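PDB 2YEQ: alkaline phosphatase D from Bacillus subtilis, which hydrolyses phosphate esters, acting as a phosphodiesterase and alkaline phosphatase with iron and calcium in its active site. Local coordinates for residues 24-29 against 243-248; 415-420 against 497-502; 435-440 against 456-461. All blocks are in the same frame, centred on the assembly; numbering follows the deposited sequence.

Interaction 1 (24-29 against 243-248); sequences VLWTRL and YEHMPL
With CG trans to the backbone N, Trp26 drops its indole from strand 23-28 onto the C-terminal part of helix 228-245, while Arg28, likewise trans and extended from CG to NE, reaches past it to the ring of His245. The pyrrole N-H of the indole makes a nearly straight hydrogen bond, NE1 of Trp26 to O of Glu244 at 2.7 Å with 173° at the hydrogen, and this oxygen lies at the ring edge, in the indole plane. Tryptophan suits the place because it brings one N-H on a large apolar plate, and a backbone carbonyl here can use that donor. One face of the indole receives O of His245, 3.6 Å above the plane and toward the rim; that oxygen also accepts from Arg190, whose charge makes a cation-pi contact with Trp26. Arg28 NH1 donates to NE2 of His245 at 2.9 Å, but at a bent 136°. The nitrogen meets the imidazole at its edge although the guanidinium stands almost upright to the ring, at 88°. NE2 is thus the acceptor, while ND1 is bonded to the backbone O of Ala241. Pro247, at the centre of an inverse gamma turn, rests its CB 4.0 Å from CB of Trp26 and 4.1 Å from CG1 of Val24. Strand 23-28 thus turns Val24, Trp26 and Arg28 to the C-terminal part of helix 228-245 and the loop that follows, while Leu25 and Leu29 pack on strands 44-51 and 87-94, setting the strand between the small N-terminal sheet and the phosphatase domain.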
loop_
_atom_site.group_PDB
_atom_site.type_symbol
_atom_site.label_atom_id
_atom_site.label_comp_id
_atom_site.label_asym_id
_atom_site.label_seq_id
_atom_site.Cartn_x
_atom_site.Cartn_y
_atom_site.Cartn_z
ATOM N N VAL A 24 16.288 -5.726 4.837
ATOM C CA VAL A 24 16.725 -4.337 4.701
ATOM C C VAL A 24 16.432 -3.604 6.008
ATOM O O VAL A 24 15.332 -3.728 6.575
ATOM C CB VAL A 24 16.025 -3.606 3.538
ATOM C CG1 VAL A 24 16.444 -2.136 3.511
ATOM C CG2 VAL A 24 16.349 -4.273 2.191
ATOM N N LEU A 25 17.416 -2.845 6.476
ATOM C CA LEU A 25 17.259 -1.935 7.605
ATOM C C LEU A 25 17.337 -0.506 7.087
ATOM O O LEU A 25 18.203 -0.192 6.280
ATOM C CB LEU A 25 18.368 -2.171 8.634
ATOM C CG LEU A 25 18.669 -3.616 9.052
ATOM C CD1 LEU A 25 19.830 -3.637 10.073
ATOM C CD2 LEU A 25 17.422 -4.291 9.629
ATOM N N TRP A 26 16.467 0.361 7.590
ATOM C CA TRP A 26 16.358 1.720 7.116
ATOM C C TRP A 26 16.373 2.709 8.273
ATOM O O TRP A 26 15.787 2.468 9.334
ATOM C CB TRP A 26 15.050 1.905 6.324
ATOM C CG TRP A 26 14.801 3.319 5.878
ATOM C CD1 TRP A 26 15.161 3.876 4.683
ATOM C CD2 TRP A 26 14.149 4.362 6.625
ATOM N NE1 TRP A 26 14.787 5.198 4.648
ATOM C CE2 TRP A 26 14.171 5.524 5.822
ATOM C CE3 TRP A 26 13.562 4.433 7.900
ATOM C CZ2 TRP A 26 13.619 6.726 6.235
ATOM C CZ3 TRP A 26 13.040 5.654 8.320
ATOM C CH2 TRP A 26 13.065 6.781 7.479
ATOM N N THR A 27 17.040 3.833 8.046
ATOM C CA THR A 27 16.751 5.031 8.798
ATOM C C THR A 27 17.153 6.236 7.950
ATOM O O THR A 27 17.571 6.077 6.798
ATOM C CB THR A 27 17.440 5.028 10.175
ATOM O OG1 THR A 27 16.852 6.058 10.976
ATOM C CG2 THR A 27 18.973 5.197 10.052
ATOM N N ARG A 28 16.997 7.418 8.521
ATOM C CA ARG A 28 17.375 8.659 7.879
ATOM C C ARG A 28 17.798 9.631 8.978
ATOM O O ARG A 28 17.104 9.768 10.023
ATOM C CB ARG A 28 16.212 9.258 7.081
ATOM C CG ARG A 28 16.572 10.641 6.432
ATOM C CD ARG A 28 15.523 11.202 5.501
ATOM N NE ARG A 28 15.916 12.576 5.212
ATOM C CZ ARG A 28 15.117 13.603 4.985
ATOM N NH1 ARG A 28 13.805 13.469 4.910
ATOM N NH2 ARG A 28 15.672 14.806 4.796
ATOM N N LEU A 29 18.906 10.324 8.737
ATOM C CA LEU A 29 19.347 11.421 9.617
ATOM C C LEU A 29 18.678 12.719 9.195
ATOM O O LEU A 29 18.981 13.253 8.124
ATOM C CB LEU A 29 20.862 11.586 9.571
ATOM C CG LEU A 29 21.664 10.303 9.741
ATOM C CD1 LEU A 29 23.188 10.594 9.717
ATOM C CD2 LEU A 29 21.242 9.612 11.045
ATOM N N TYR A 243 12.267 6.020 -2.623
ATOM C CA TYR A 243 13.398 5.189 -2.319
ATOM C C TYR A 243 14.083 5.634 -1.009
ATOM O O TYR A 243 14.366 4.797 -0.151
ATOM C CB TYR A 243 14.435 5.154 -3.462
ATOM C CG TYR A 243 15.673 4.403 -3.060
ATOM C CD1 TYR A 243 15.714 3.007 -3.110
ATOM C CD2 TYR A 243 16.783 5.070 -2.535
ATOM C CE1 TYR A 243 16.828 2.307 -2.699
ATOM C CE2 TYR A 243 17.895 4.374 -2.115
ATOM C CZ TYR A 243 17.916 2.984 -2.194
ATOM O OH TYR A 243 19.033 2.280 -1.782
ATOM N N GLU A 244 14.387 6.928 -0.902
ATOM C CA GLU A 244 15.111 7.466 0.255
ATOM C C GLU A 244 14.370 7.136 1.557
ATOM O O GLU A 244 14.999 6.977 2.582
ATOM C CB GLU A 244 15.329 8.981 0.108
ATOM C CG GLU A 244 16.353 9.315 -0.993
ATOM C CD GLU A 244 16.422 10.763 -1.400
ATOM O OE1 GLU A 244 15.516 11.535 -1.027
ATOM O OE2 GLU A 244 17.400 11.122 -2.129
ATOM N N HIS A 245 13.044 7.040 1.516
ATOM C CA HIS A 245 12.268 6.848 2.733
ATOM C C HIS A 245 11.720 5.440 2.950
ATOM O O HIS A 245 11.037 5.200 3.928
ATOM C CB HIS A 245 11.151 7.886 2.830
ATOM C CG HIS A 245 11.671 9.268 3.036
ATOM N ND1 HIS A 245 12.142 10.038 1.996
ATOM C CD2 HIS A 245 11.873 9.984 4.168
ATOM C CE1 HIS A 245 12.598 11.181 2.483
ATOM N NE2 HIS A 245 12.442 11.172 3.794
ATOM N N MET A 246 12.047 4.508 2.070
ATOM C CA MET A 246 11.473 3.159 2.150
ATOM C C MET A 246 12.533 2.085 2.269
ATOM O O MET A 246 13.601 2.176 1.651
ATOM C CB MET A 246 10.617 2.885 0.915
ATOM C CG MET A 246 9.348 3.675 0.846
ATOM S SD MET A 246 8.263 3.398 2.272
ATOM C CE MET A 246 6.864 4.392 1.920
ATOM N N PRO A 247 12.230 1.018 3.014
ATOM C CA PRO A 247 13.205 -0.058 3.231
ATOM C C PRO A 247 13.247 -1.035 2.055
ATOM O O PRO A 247 12.787 -2.174 2.156
ATOM C CB PRO A 247 12.689 -0.740 4.495
ATOM C CG PRO A 247 11.226 -0.602 4.391
ATOM C CD PRO A 247 10.998 0.780 3.782
ATOM N N LEU A 248 13.829 -0.569 0.958
ATOM C CA LEU A 248 13.961 -1.313 -0.293
ATOM C C LEU A 248 15.389 -1.766 -0.524
ATOM O O LEU A 248 16.332 -1.164 -0.031
ATOM C CB LEU A 248 13.518 -0.403 -1.444
ATOM C CG LEU A 248 12.058 0.073 -1.388
ATOM C CD1 LEU A 248 11.748 1.063 -2.502
ATOM C CD2 LEU A 248 11.053 -1.088 -1.469
#

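Interaction 2 (415-420 against 497-502); sequences NGADKR and KQSDEV. With EDO (1,2-ethanediol), chain N.
Lys419 lays its aliphatic chain alongside Gln498, the two pointing the same way, with CE of Lys419 4.0 Å from NE2 of Gln498. The methylene groups are what rest against the amide. The Gln498 chain is extended beyond CG, which carries NE2 to a weak bond with O of Arg420, 3.2 Å long. Beneath them the backbones meet in a single beta bridge. Ser499 N donates to O of Lys419 at 2.9 Å and 160°, while Lys419 N returns a weak, bent bond to O of Lys497. Ala417 sets its CB 4.0 Å from CB of Ser499, a close fit that suits a small residue. Ser499 OG accepts from N of Glu501, forming an ST turn, and Glu501 itself meets Arg420. The Arg420 side chain, bent at chi2 and chi3, passes CB of Glu501 with its CD at 3.6 Å. NH1 of Arg420 and OE1 of Glu501 form a long pair, also 3.6 Å; the oxygen lies well out of the guanidinium plane, and the attraction is of charge alone. On the far flank, OD1 of Asp418 accepts from O2 of an ethanediol, probably from the crystallisation liquor, at 2.7 Å. The chemistry implies a join of two loops made by one well-formed backbone bond and two weak bonds, while Lys419, Arg420 and Asp418 find their salt-bridge partners in Asp424, Glu503 and Arg472.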
loop_
_atom_site.group_PDB
_atom_site.type_symbol
_atom_site.label_atom_id
_atom_site.label_comp_id
_atom_site.label_asym_id
_atom_site.label_seq_id
_atom_site.Cartn_x
_atom_site.Cartn_y
_atom_site.Cartn_z
ATOM N N ASN A 415 -14.105 10.088 8.712
ATOM C CA ASN A 415 -14.646 9.117 9.662
ATOM C C ASN A 415 -15.497 8.029 9.030
ATOM O O ASN A 415 -15.498 6.868 9.495
ATOM C CB ASN A 415 -15.435 9.825 10.757
ATOM C CG ASN A 415 -14.574 10.729 11.603
ATOM O OD1 ASN A 415 -13.364 10.487 11.774
ATOM N ND2 ASN A 415 -15.181 11.781 12.136
ATOM N N GLY A 416 -16.226 8.392 7.979
ATOM C CA GLY A 416 -16.986 7.402 7.230
ATOM C C GLY A 416 -18.169 6.868 8.032
ATOM O O GLY A 416 -18.718 7.558 8.911
ATOM N N ALA A 417 -18.549 5.639 7.724
ATOM C CA ALA A 417 -19.804 5.072 8.234
ATOM C C ALA A 417 -19.834 3.579 7.963
ATOM O O ALA A 417 -18.942 3.037 7.308
ATOM C CB ALA A 417 -21.001 5.779 7.589
ATOM N N ASP A 418 -20.829 2.876 8.506
ATOM C CA ASP A 418 -20.919 1.446 8.251
ATOM C C ASP A 418 -21.344 1.163 6.804
ATOM O O ASP A 418 -20.909 0.191 6.193
ATOM C CB ASP A 418 -21.879 0.759 9.246
ATOM C CG ASP A 418 -21.611 -0.711 9.369
ATOM O OD1 ASP A 418 -20.624 -1.103 10.057
ATOM O OD2 ASP A 418 -22.353 -1.486 8.734
ATOM N N LYS A 419 -22.170 2.042 6.269
ATOM C CA LYS A 419 -22.829 1.851 4.984
ATOM C C LYS A 419 -23.000 3.216 4.322
ATOM O O LYS A 419 -23.112 4.217 5.024
ATOM C CB LYS A 419 -24.218 1.249 5.261
ATOM C CG LYS A 419 -24.988 0.708 4.077
ATOM C CD LYS A 419 -26.218 -0.094 4.587
ATOM C CE LYS A 419 -27.285 -0.269 3.520
ATOM N NZ LYS A 419 -28.017 -1.552 3.711
ATOM N N ARG A 420 -23.080 3.230 2.991
ATOM C CA ARG A 420 -23.265 4.451 2.178
ATOM C C ARG A 420 -24.612 4.413 1.435
ATOM O O ARG A 420 -25.306 3.413 1.453
ATOM C CB ARG A 420 -22.183 4.504 1.096
ATOM C CG ARG A 420 -20.819 4.749 1.570
ATOM C CD ARG A 420 -20.037 5.513 0.540
ATOM N NE ARG A 420 -19.253 4.687 -0.377
ATOM C CZ ARG A 420 -17.907 4.676 -0.416
ATOM N NH1 ARG A 420 -17.160 5.404 0.441
ATOM N NH2 ARG A 420 -17.295 3.923 -1.313
ATOM N N LYS A 497 -23.863 5.178 11.234
ATOM C CA LYS A 497 -24.407 3.920 10.724
ATOM C C LYS A 497 -24.521 3.942 9.204
ATOM O O LYS A 497 -24.101 3.015 8.529
ATOM C CB LYS A 497 -25.788 3.644 11.333
ATOM C CG LYS A 497 -25.840 3.732 12.851
ATOM C CD LYS A 497 -25.196 2.540 13.508
ATOM C CE LYS A 497 -26.180 1.373 13.661
ATOM N NZ LYS A 497 -27.081 1.513 14.849
ATOM N N GLN A 498 -25.109 5.002 8.674
ATOM C CA GLN A 498 -25.265 5.132 7.242
ATOM C C GLN A 498 -25.078 6.576 6.831
ATOM O O GLN A 498 -25.707 7.445 7.405
ATOM C CB GLN A 498 -26.640 4.644 6.787
ATOM C CG GLN A 498 -26.817 4.756 5.260
ATOM C CD GLN A 498 -27.780 3.749 4.696
ATOM O OE1 GLN A 498 -28.478 3.058 5.431
ATOM N NE2 GLN A 498 -27.826 3.657 3.380
ATOM N N SER A 499 -24.214 6.826 5.840
ATOM C CA SER A 499 -24.017 8.182 5.322
ATOM C C SER A 499 -24.760 8.358 4.007
ATOM O O SER A 499 -25.282 7.381 3.450
ATOM C CB SER A 499 -22.544 8.434 5.081
ATOM O OG SER A 499 -22.120 7.631 4.014
ATOM N N ASP A 500 -24.778 9.588 3.486
ATOM C CA ASP A 500 -25.284 9.802 2.125
ATOM C C ASP A 500 -24.181 9.880 1.067
ATOM O O ASP A 500 -24.434 10.309 -0.051
ATOM C CB ASP A 500 -26.239 10.996 2.021
ATOM C CG ASP A 500 -25.957 12.060 3.026
ATOM O OD1 ASP A 500 -24.802 12.537 3.076
ATOM O OD2 ASP A 500 -26.900 12.421 3.761
ATOM N N GLU A 501 -22.980 9.419 1.406
ATOM C CA GLU A 501 -21.877 9.359 0.451
ATOM C C GLU A 501 -22.170 8.323 -0.654
ATOM O O GLU A 501 -22.925 7.364 -0.433
ATOM C CB GLU A 501 -20.536 9.039 1.163
ATOM C CG GLU A 501 -19.576 10.261 1.386
ATOM C CD GLU A 501 -18.050 9.917 1.307
ATOM O OE1 GLU A 501 -17.636 8.977 0.577
ATOM O OE2 GLU A 501 -17.248 10.608 1.976
ATOM N N VAL A 502 -21.591 8.538 -1.842
ATOM C CA VAL A 502 -21.630 7.566 -2.936
ATOM C C VAL A 502 -20.225 7.480 -3.496
ATOM O O VAL A 502 -19.409 8.345 -3.221
ATOM C CB VAL A 502 -22.617 7.971 -4.046
ATOM C CG1 VAL A 502 -24.043 7.975 -3.512
ATOM C CG2 VAL A 502 -22.250 9.358 -4.632
HETATM C C1 EDO N . -21.963 1.327 13.493
HETATM O O1 EDO N . -22.570 1.779 14.718
HETATM C C2 EDO N . -22.463 -0.028 13.000
HETATM O O2 EDO N . -21.358 -0.875 12.668
#

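Interaction 3 (435-440 against 456-461); sequences FFNDYR and YRVMPF
Over the centre of one face of the Tyr456 ring sits CE2 of Phe435, 3.6 Å above its plane. The phenylalanine presents its edge, the ring centroids are 4.8 Å apart and the planes meet at 53°, an inclined edge-to-face pair. Phe435 holds CG trans to its backbone N (chi1 -179°), which swings the ring across toward strand 451-459. Aromatic residues suit this spot because C-H groups at a ring edge can settle on the pi face of the other, and Phe475 also meets Phe435. Were Tyr456 cut back to an alanine, the edge of Phe435 would probably lose the face it rests on, and O of Trp385 its weak hydroxyl partner. CB of Tyr439 lies 3.7 Å from CB of Val458, the side chains crossing at about a right angle; a branched valine fills the corner between Tyr439 and Asn437. The phenol of Tyr439 bonds to O of Val496. Where the chains draw together, Met459 N donates to O of Arg440 at 2.9 Å and 145°, and a water accepts from N of Arg440 and donates to O of Met459. Arg440 folds back to its own segment, with NH2 held 2.9 Å from OD1 of Asp438 in a salt bridge that approaches from above the carboxylate plane; Gly414 and Thr408 take further N-H groups. The segments meet where two sheets of the calcineurin-like phosphatase fold face each other: strand 433-437 edges one, and strands 440-448 and 451-459 are antiparallel neighbours in the other, a two-sheet sandwich with the Phe435-Tyr456 pair between its sheets.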
loop_
_atom_site.group_PDB
_atom_site.type_symbol
_atom_site.label_atom_id
_atom_site.label_comp_id
_atom_site.label_asym_id
_atom_site.label_seq_id
_atom_site.Cartn_x
_atom_site.Cartn_y
_atom_site.Cartn_z
ATOM N N PHE A 435 -19.132 -8.102 0.780
ATOM C CA PHE A 435 -18.908 -7.224 1.929
ATOM C C PHE A 435 -18.653 -5.775 1.517
ATOM O O PHE A 435 -17.971 -5.551 0.543
ATOM C CB PHE A 435 -17.699 -7.746 2.701
ATOM C CG PHE A 435 -17.354 -6.940 3.947
ATOM C CD1 PHE A 435 -18.259 -6.809 4.983
ATOM C CD2 PHE A 435 -16.103 -6.365 4.087
ATOM C CE1 PHE A 435 -17.932 -6.106 6.128
ATOM C CE2 PHE A 435 -15.763 -5.637 5.245
ATOM C CZ PHE A 435 -16.664 -5.506 6.248
ATOM N N PHE A 436 -19.243 -4.831 2.248
ATOM C CA PHE A 436 -18.869 -3.430 2.187
ATOM C C PHE A 436 -18.838 -2.868 3.603
ATOM O O PHE A 436 -19.726 -3.167 4.400
ATOM C CB PHE A 436 -19.854 -2.571 1.367
ATOM C CG PHE A 436 -19.516 -1.105 1.390
ATOM C CD1 PHE A 436 -18.510 -0.620 0.572
ATOM C CD2 PHE A 436 -20.144 -0.239 2.270
ATOM C CE1 PHE A 436 -18.128 0.709 0.599
ATOM C CE2 PHE A 436 -19.780 1.106 2.324
ATOM C CZ PHE A 436 -18.766 1.590 1.469
ATOM N N ASN A 437 -17.838 -2.030 3.889
ATOM C CA ASN A 437 -17.777 -1.207 5.086
ATOM C C ASN A 437 -17.002 0.094 4.821
ATOM O O ASN A 437 -16.082 0.099 4.013
ATOM C CB ASN A 437 -17.094 -1.992 6.205
ATOM C CG ASN A 437 -17.187 -1.299 7.529
ATOM O OD1 ASN A 437 -18.277 -1.179 8.136
ATOM N ND2 ASN A 437 -16.068 -0.819 7.993
ATOM N N ASP A 438 -17.352 1.186 5.497
ATOM C CA ASP A 438 -16.697 2.492 5.212
ATOM C C ASP A 438 -16.106 3.184 6.448
ATOM O O ASP A 438 -16.155 4.392 6.554
ATOM C CB ASP A 438 -17.681 3.428 4.506
ATOM C CG ASP A 438 -17.012 4.638 3.885
ATOM O OD1 ASP A 438 -15.807 4.560 3.550
ATOM O OD2 ASP A 438 -17.713 5.667 3.771
ATOM N N TYR A 439 -15.549 2.396 7.369
ATOM C CA TYR A 439 -14.755 2.919 8.485
ATOM C C TYR A 439 -13.278 2.753 8.159
ATOM O O TYR A 439 -12.897 1.848 7.441
ATOM C CB TYR A 439 -15.050 2.146 9.770
ATOM C CG TYR A 439 -16.462 2.326 10.315
ATOM C CD1 TYR A 439 -16.978 3.571 10.543
ATOM C CD2 TYR A 439 -17.255 1.211 10.628
ATOM C CE1 TYR A 439 -18.254 3.729 11.042
ATOM C CE2 TYR A 439 -18.526 1.357 11.127
ATOM C CZ TYR A 439 -19.011 2.606 11.336
ATOM O OH TYR A 439 -20.277 2.765 11.834
ATOM N N ARG A 440 -12.446 3.601 8.755
ATOM C CA ARG A 440 -10.999 3.531 8.558
ATOM C C ARG A 440 -10.384 2.384 9.348
ATOM O O ARG A 440 -10.955 1.896 10.339
ATOM C CB ARG A 440 -10.350 4.856 8.943
ATOM C CG ARG A 440 -11.014 6.108 8.368
ATOM C CD ARG A 440 -10.722 6.273 6.878
ATOM N NE ARG A 440 -11.451 5.329 6.022
ATOM C CZ ARG A 440 -12.760 5.307 5.815
ATOM N NH1 ARG A 440 -13.567 6.168 6.412
ATOM N NH2 ARG A 440 -13.271 4.401 4.982
ATOM N N TYR A 456 -11.271 -7.549 8.996
ATOM C CA TYR A 456 -11.325 -6.127 8.730
ATOM C C TYR A 456 -11.315 -5.380 10.047
ATOM O O TYR A 456 -12.277 -5.417 10.810
ATOM C CB TYR A 456 -12.554 -5.774 7.894
ATOM C CG TYR A 456 -12.432 -6.299 6.470
ATOM C CD1 TYR A 456 -12.694 -7.652 6.166
ATOM C CD2 TYR A 456 -12.030 -5.466 5.431
ATOM C CE1 TYR A 456 -12.558 -8.141 4.850
ATOM C CE2 TYR A 456 -11.901 -5.943 4.119
ATOM C CZ TYR A 456 -12.156 -7.272 3.835
ATOM O OH TYR A 456 -12.022 -7.724 2.526
ATOM N N ARG A 457 -10.202 -4.704 10.310
ATOM C CA ARG A 457 -9.960 -4.059 11.595
ATOM C C ARG A 457 -10.214 -2.578 11.473
ATOM O O ARG A 457 -9.436 -1.880 10.821
ATOM C CB ARG A 457 -8.511 -4.307 12.014
ATOM C CG ARG A 457 -8.057 -5.747 11.912
ATOM C CD ARG A 457 -8.476 -6.551 13.167
ATOM N NE ARG A 457 -7.644 -6.219 14.315
ATOM C CZ ARG A 457 -8.057 -6.090 15.580
ATOM N NH1 ARG A 457 -9.321 -6.270 15.929
ATOM N NH2 ARG A 457 -7.175 -5.789 16.518
ATOM N N VAL A 458 -11.285 -2.087 12.089
ATOM C CA VAL A 458 -11.731 -0.727 11.852
ATOM C C VAL A 458 -12.049 0.078 13.118
ATOM O O VAL A 458 -12.123 -0.471 14.229
ATOM C CB VAL A 458 -12.959 -0.745 10.900
ATOM C CG1 VAL A 458 -12.645 -1.570 9.658
ATOM C CG2 VAL A 458 -14.194 -1.300 11.613
ATOM N N MET A 459 -12.202 1.385 12.938
ATOM C CA MET A 459 -12.445 2.335 14.011
ATOM C C MET A 459 -13.610 3.222 13.639
ATOM O O MET A 459 -13.817 3.497 12.461
ATOM C CB MET A 459 -11.213 3.228 14.235
ATOM C CG MET A 459 -9.940 2.488 14.547
ATOM S SD MET A 459 -8.451 3.526 14.434
ATOM C CE MET A 459 -8.512 3.993 12.679
ATOM N N PRO A 460 -14.359 3.719 14.634
ATOM C CA PRO A 460 -15.459 4.610 14.335
ATOM C C PRO A 460 -15.052 5.999 13.801
ATOM O O PRO A 460 -15.865 6.639 13.138
ATOM C CB PRO A 460 -16.164 4.764 15.689
ATOM C CG PRO A 460 -15.143 4.377 16.699
ATOM C CD PRO A 460 -14.368 3.309 16.052
ATOM N N PHE A 461 -13.843 6.476 14.110
ATOM C CA PHE A 461 -13.442 7.848 13.737
ATOM C C PHE A 461 -11.926 7.991 13.729
ATOM O O PHE A 461 -11.226 7.202 14.348
ATOM C CB PHE A 461 -14.090 8.909 14.660
ATOM C CG PHE A 461 -13.747 8.738 16.136
ATOM C CD1 PHE A 461 -12.533 9.192 16.646
ATOM C CD2 PHE A 461 -14.629 8.100 17.000
ATOM C CE1 PHE A 461 -12.195 9.026 18.002
ATOM C CE2 PHE A 461 -14.307 7.925 18.359
ATOM C CZ PHE A 461 -13.084 8.395 18.858
HETATM O O HOH W 1 -13.428 5.571 10.658
#

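Interaction 1 closes first along the chain, and interaction 3 lies nested within the loop that interaction 2 closes. Interactions 2 and 3 touch, their centres about 10 Å apart: Ala417 probably bonds through its backbone to Asp438, whose carboxylate makes a long, weak ion pair with Arg420. Interaction 1 lies on the opposite side of the chain's centre, about 37 Å from interaction 2 and 30 Å from interaction 3, centre to centre. Still, interactions 1 and 3 both reach the ten-stranded mixed sheet, through strands 23-28 and 451-459. That sheet ties the N-terminal region to the phosphatase domain at one side, while at the other the loop 497-502, leading into helix 504-520, is joined to loop 415-420.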